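Local coordinates for protein tRNA (cytosine(72)-C(5))-methyltransferase (Pyrococcus horikoshii, PDB 5ZVE) that methylates the C5 position of cytosine 72 in several tRNAs, using S-adenosyl-L-methionine as the methyl donor, at residues P32-Y37 with F73-P78. Numbering follows the deposited sequence.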
loop_
_atom_site.group_PDB
_atom_site.type_symbol
_atom_site.label_atom_id
_atom_site.label_comp_id
_atom_site.label_asym_id
_atom_site.label_seq_id
_atom_site.Cartn_x
_atom_site.Cartn_y
_atom_site.Cartn_z
ATOM N N PRO A 32 3.337 9.765 6.814
ATOM C CA PRO A 32 2.270 9.288 5.928
ATOM C C PRO A 32 2.355 9.974 4.571
ATOM O O PRO A 32 2.977 11.033 4.466
ATOM C CB PRO A 32 0.983 9.681 6.667
ATOM C CG PRO A 32 1.409 9.972 8.081
ATOM C CD PRO A 32 2.807 10.481 7.984
ATOM N N VAL A 33 1.743 9.383 3.552
ATOM C CA VAL A 33 1.777 9.983 2.226
ATOM C C VAL A 33 1.138 11.364 2.293
ATOM O O VAL A 33 0.195 11.588 3.061
ATOM C CB VAL A 33 1.068 9.107 1.169
ATOM C CG1 VAL A 33 1.755 7.742 1.073
ATOM C CG2 VAL A 33 -0.411 8.952 1.482
ATOM N N GLU A 34 1.696 12.301 1.531
ATOM C CA GLU A 34 1.197 13.670 1.514
ATOM C C GLU A 34 -0.131 13.740 0.770
ATOM O O GLU A 34 -1.012 14.530 1.119
ATOM C CB GLU A 34 2.221 14.612 0.872
ATOM C CG GLU A 34 3.527 14.765 1.654
ATOM C CD GLU A 34 4.491 13.592 1.484
ATOM O OE1 GLU A 34 4.159 12.618 0.778
ATOM O OE2 GLU A 34 5.596 13.650 2.061
ATOM N N HIS A 35 -0.259 12.912 -0.264
ATOM C CA HIS A 35 -1.495 12.817 -1.034
ATOM C C HIS A 35 -2.115 11.437 -0.851
ATOM O O HIS A 35 -1.569 10.427 -1.312
ATOM C CB HIS A 35 -1.246 13.093 -2.519
ATOM C CG HIS A 35 -0.970 14.532 -2.834
ATOM N ND1 HIS A 35 -0.779 14.989 -4.118
ATOM C CD2 HIS A 35 -0.835 15.611 -2.023
ATOM C CE1 HIS A 35 -0.555 16.294 -4.092
ATOM N NE2 HIS A 35 -0.581 16.693 -2.834
ATOM N N TYR A 36 -3.260 11.397 -0.181
ATOM C CA TYR A 36 -3.911 10.134 0.142
ATOM C C TYR A 36 -4.948 9.794 -0.919
ATOM O O TYR A 36 -6.004 10.437 -1.000
ATOM C CB TYR A 36 -4.556 10.206 1.528
ATOM C CG TYR A 36 -5.126 8.894 2.010
ATOM C CD1 TYR A 36 -4.300 7.796 2.230
ATOM C CD2 TYR A 36 -6.484 8.751 2.249
ATOM C CE1 TYR A 36 -4.816 6.594 2.677
ATOM C CE2 TYR A 36 -7.009 7.550 2.693
ATOM C CZ TYR A 36 -6.171 6.478 2.904
ATOM O OH TYR A 36 -6.692 5.285 3.347
ATOM N N TYR A 37 -4.640 8.784 -1.729
ATOM C CA TYR A 37 -5.434 8.473 -2.918
ATOM C C TYR A 37 -6.499 7.404 -2.665
ATOM O O TYR A 37 -6.337 6.523 -1.819
ATOM C CB TYR A 37 -4.524 8.011 -4.059
ATOM C CG TYR A 37 -3.978 9.125 -4.927
ATOM C CD1 TYR A 37 -2.800 9.783 -4.593
ATOM C CD2 TYR A 37 -4.638 9.514 -6.085
ATOM C CE1 TYR A 37 -2.297 10.802 -5.389
ATOM C CE2 TYR A 37 -4.143 10.531 -6.888
ATOM C CZ TYR A 37 -2.974 11.169 -6.536
ATOM O OH TYR A 37 -2.485 12.179 -7.331
ATOM N N PHE A 73 -6.704 13.089 -1.132
ATOM C CA PHE A 73 -6.906 14.047 -0.061
ATOM C C PHE A 73 -5.558 14.547 0.414
ATOM O O PHE A 73 -4.600 13.778 0.510
ATOM C CB PHE A 73 -7.683 13.420 1.098
ATOM C CG PHE A 73 -8.994 12.809 0.693
ATOM C CD1 PHE A 73 -9.053 11.519 0.194
ATOM C CD2 PHE A 73 -10.172 13.535 0.805
ATOM C CE1 PHE A 73 -10.261 10.961 -0.181
ATOM C CE2 PHE A 73 -11.381 12.983 0.434
ATOM C CZ PHE A 73 -11.427 11.695 -0.064
ATOM N N VAL A 74 -5.471 15.841 0.681
ATOM C CA VAL A 74 -4.214 16.410 1.128
ATOM C C VAL A 74 -4.046 16.124 2.618
ATOM O O VAL A 74 -4.970 16.312 3.413
ATOM C CB VAL A 74 -4.144 17.925 0.859
ATOM C CG1 VAL A 74 -2.842 18.496 1.391
ATOM C CG2 VAL A 74 -4.264 18.200 -0.638
ATOM N N ARG A 75 -2.851 15.686 2.984
ATOM C CA ARG A 75 -2.536 15.331 4.359
ATOM C C ARG A 75 -2.344 16.577 5.224
ATOM O O ARG A 75 -1.886 17.609 4.742
ATOM C CB ARG A 75 -1.285 14.451 4.378
ATOM C CG ARG A 75 -0.737 14.136 5.749
ATOM C CD ARG A 75 0.597 14.829 5.934
ATOM N NE ARG A 75 1.717 13.949 5.654
ATOM C CZ ARG A 75 2.967 14.361 5.461
ATOM N NH1 ARG A 75 3.257 15.653 5.495
ATOM N NH2 ARG A 75 3.926 13.474 5.233
ATOM N N GLU A 76 -2.706 16.475 6.499
ATOM C CA GLU A 76 -2.496 17.562 7.448
ATOM C C GLU A 76 -1.381 17.198 8.426
ATOM O O GLU A 76 -1.309 16.068 8.906
ATOM C CB GLU A 76 -3.791 17.864 8.206
ATOM C CG GLU A 76 -4.921 18.354 7.306
ATOM C CD GLU A 76 -6.242 18.507 8.041
ATOM O OE1 GLU A 76 -6.293 18.217 9.253
ATOM O OE2 GLU A 76 -7.236 18.906 7.398
ATOM N N GLY A 77 -0.501 18.154 8.703
ATOM C CA GLY A 77 0.591 17.942 9.640
ATOM C C GLY A 77 1.957 18.229 9.037
ATOM O O GLY A 77 2.065 18.494 7.835
ATOM N N PRO A 78 3.019 18.142 9.855
ATOM C CA PRO A 78 3.002 17.697 11.254
ATOM C C PRO A 78 2.428 18.738 12.208
ATOM O O PRO A 78 2.740 19.923 12.106
ATOM C CB PRO A 78 4.481 17.442 11.554
ATOM C CG PRO A 78 5.204 18.371 10.645
ATOM C CD PRO A 78 4.385 18.435 9.386
#
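Y36 and F73 form an antiparallel hydrogen-bonded pair where strands 35-40 and 70-74 run side by side in the antiparallel sheet of the N-terminal ferredoxin-like domain found in RsmB/NOP methyltransferases, a sheet to which strand 179-181 is added. Their backbones exchange two bonds: Y36 N reaches F73 O at 2.8 Å, nearly straight, and F73 N reaches Y36 O at 2.7 Å. Both side chains lie on one face of the sheet, yet they touch lightly; the CD1 edge of F73 sits closer to Y36 O than to the tyrosine ring. H35 and V74, the adjoining non-hydrogen-bonded pair, occupy the opposite face, where the H35 ring stacks on that of Y72. One step further, R75 N donates to E34 O (2.9 Å).

From there the R75 side chain folds back over the 32-34 segment. CB rests against the carbonyl oxygens of E34 and V33, and CG stays near V33 O. The chain then bends at chi2 (-112°) and chi3 (-97°), which swings the guanidinium round to P32. NE makes only a weak bond to P32 O, whereas NH2 meets the same oxygen firmly at 2.7 Å, in the carbonyl plane. E34 CG sits over one face of the guanidinium, toward its rim, nearest NH2 and CZ. NH2 also forms a salt bridge with E31, and F163 and L165 touch the R75 side chain. An alanine here would probably leave P32 O without its side-chain donors, E31 without its guanidinium mate and E34 more dependent on R282. E34 itself is shared: OE1 pairs with R282, while OE2 makes a salt bridge to R75 NH2 (3.6 Å) from well off the guanidinium plane, by charge alone and not through a directed N-H bond.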